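Local coordinates for SalCYP truncation (Salinispora tropica, PDB 7ABB), which belongs to the cytochrome P450 family of haem proteins and carries heme c in a pocket of its mainly helical fold, at residues E28-G33 and L46-G51. Sequence-based numbering, arbitrary orientation.
Sequences EHRADG and LSTYEG
G33 and S47 meet main chain to main chain, and a single carbonyl does much of the joining. S47 N donates to G33 O over 2.9 Å. The same oxygen accepts from a water, which also bonds T48 OG1, and receives a CA-H...O contact from L46 CA at 3.5 Å. T48 OG1 has a further task: as N-cap of the following helix it accepts from G51 N at 2.9 Å. T48 CG2, meanwhile, lies 3.6 Å from G33 CA, close against a residue whose left-handed backbone (phi 85°) suits glycine.

R30 adds a second grip on S47, at its hydroxyl. Its chain passes alongside the serine, CD coming within 3.3 Å of S47 OG, and a turn about CD-NE (chi4 99°) swings the guanidinium round so that NH2, on the CD side, donates to S47 OG at 3.2 Å. That bond is fairly straight (157° at the hydrogen), and the hydroxyl lies close to the plane of the guanidinium.

The example shows two direct hydrogen bonds and one methyl contact joining a loop to a strand-helix junction: the loop leaving helix 19-29 is tied, just before strand 34-37, to the point where strand 43-46, paired with strand 302-304, gives way to helix 49-56.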
loop_
_atom_site.group_PDB
_atom_site.type_symbol
_atom_site.label_atom_id
_atom_site.label_comp_id
_atom_site.label_asym_id
_atom_site.label_seq_id
_atom_site.Cartn_x
_atom_site.Cartn_y
_atom_site.Cartn_z
ATOM N N GLU A 28 14.094 13.560 -18.164
ATOM C CA GLU A 28 15.045 14.611 -18.523
ATOM C C GLU A 28 16.472 14.316 -18.074
ATOM O O GLU A 28 17.425 14.790 -18.699
ATOM C CB GLU A 28 14.586 15.943 -17.926
ATOM C CG GLU A 28 13.325 16.491 -18.590
ATOM C CD GLU A 28 12.587 17.524 -17.746
ATOM O OE1 GLU A 28 12.917 17.677 -16.550
ATOM O OE2 GLU A 28 11.673 18.183 -18.284
ATOM N N HIS A 29 16.655 13.526 -17.027
ATOM C CA HIS A 29 17.952 13.424 -16.388
ATOM C C HIS A 29 18.492 12.016 -16.212
ATOM O O HIS A 29 19.692 11.880 -15.935
ATOM C CB HIS A 29 17.904 14.095 -15.012
ATOM C CG HIS A 29 17.655 15.564 -15.082
ATOM N ND1 HIS A 29 18.639 16.467 -15.421
ATOM C CD2 HIS A 29 16.533 16.287 -14.873
ATOM C CE1 HIS A 29 18.135 17.687 -15.406
ATOM N NE2 HIS A 29 16.860 17.605 -15.076
ATOM N N ARG A 30 17.674 10.975 -16.341
ATOM C CA ARG A 30 18.178 9.642 -16.048
ATOM C C ARG A 30 19.097 9.162 -17.163
ATOM O O ARG A 30 18.802 9.336 -18.355
ATOM C CB ARG A 30 17.031 8.659 -15.837
ATOM C CG ARG A 30 16.313 8.164 -17.088
ATOM C CD ARG A 30 14.924 7.698 -16.708
ATOM N NE ARG A 30 14.016 7.219 -17.755
ATOM C CZ ARG A 30 13.802 5.938 -18.045
ATOM N NH1 ARG A 30 12.908 5.620 -18.981
ATOM N NH2 ARG A 30 14.487 4.977 -17.419
ATOM N N ALA A 31 20.237 8.597 -16.759
ATOM C CA ALA A 31 21.149 7.901 -17.651
ATOM C C ALA A 31 21.687 6.689 -16.909
ATOM O O ALA A 31 21.842 6.715 -15.678
ATOM C CB ALA A 31 22.319 8.790 -18.112
ATOM N N ASP A 32 21.961 5.614 -17.649
ATOM C CA ASP A 32 22.478 4.390 -17.040
ATOM C C ASP A 32 21.515 3.852 -15.986
ATOM O O ASP A 32 21.927 3.153 -15.054
ATOM C CB ASP A 32 23.868 4.632 -16.439
ATOM C CG ASP A 32 24.874 5.088 -17.476
ATOM O OD1 ASP A 32 24.962 4.432 -18.534
ATOM O OD2 ASP A 32 25.554 6.114 -17.240
ATOM N N GLY A 33 20.230 4.156 -16.127
ATOM C CA GLY A 33 19.210 3.606 -15.252
ATOM C C GLY A 33 18.992 4.354 -13.964
ATOM O O GLY A 33 18.364 3.797 -13.054
ATOM N N LEU A 46 16.878 5.065 -8.763
ATOM C CA LEU A 46 16.846 4.127 -9.876
ATOM C C LEU A 46 15.587 4.347 -10.702
ATOM O O LEU A 46 14.533 4.710 -10.178
ATOM C CB LEU A 46 16.908 2.685 -9.389
ATOM C CG LEU A 46 18.151 2.345 -8.571
ATOM C CD1 LEU A 46 18.248 0.848 -8.391
ATOM C CD2 LEU A 46 19.469 2.822 -9.186
ATOM N N SER A 47 15.704 4.151 -12.020
ATOM C CA SER A 47 14.618 4.517 -12.924
ATOM C C SER A 47 14.142 3.410 -13.854
ATOM O O SER A 47 13.253 3.670 -14.686
ATOM C CB SER A 47 15.035 5.710 -13.780
ATOM O OG SER A 47 16.079 5.335 -14.665
ATOM N N THR A 48 14.684 2.202 -13.753
ATOM C CA THR A 48 14.300 1.115 -14.642
ATOM C C THR A 48 13.636 -0.006 -13.860
ATOM O O THR A 48 13.928 -0.219 -12.675
ATOM C CB THR A 48 15.504 0.544 -15.435
ATOM O OG1 THR A 48 16.393 -0.205 -14.577
ATOM C CG2 THR A 48 16.281 1.631 -16.107
ATOM N N TYR A 49 12.766 -0.739 -14.558
ATOM C CA TYR A 49 12.127 -1.911 -13.975
ATOM C C TYR A 49 13.173 -2.946 -13.599
ATOM O O TYR A 49 13.181 -3.435 -12.465
ATOM C CB TYR A 49 11.132 -2.497 -14.967
ATOM C CG TYR A 49 10.471 -3.760 -14.524
ATOM C CD1 TYR A 49 9.316 -3.721 -13.765
ATOM C CD2 TYR A 49 10.978 -5.002 -14.883
ATOM C CE1 TYR A 49 8.676 -4.896 -13.349
ATOM C CE2 TYR A 49 10.345 -6.179 -14.486
ATOM C CZ TYR A 49 9.196 -6.126 -13.725
ATOM O OH TYR A 49 8.579 -7.290 -13.345
ATOM N N GLU A 50 14.053 -3.301 -14.542
ATOM C CA GLU A 50 15.003 -4.378 -14.240
ATOM C C GLU A 50 15.952 -3.961 -13.119
ATOM O O GLU A 50 16.297 -4.788 -12.247
ATOM C CB GLU A 50 15.758 -4.815 -15.495
ATOM C CG GLU A 50 16.713 -3.799 -16.048
ATOM C CD GLU A 50 17.550 -4.338 -17.220
ATOM O OE1 GLU A 50 18.072 -5.470 -17.127
ATOM O OE2 GLU A 50 17.689 -3.631 -18.235
ATOM N N GLY A 51 16.347 -2.684 -13.083
ATOM C CA GLY A 51 17.274 -2.235 -12.052
ATOM C C GLY A 51 16.618 -2.177 -10.686
ATOM O O GLY A 51 17.202 -2.572 -9.667
HETATM O O HOH W 1 17.873 1.183 -12.697
#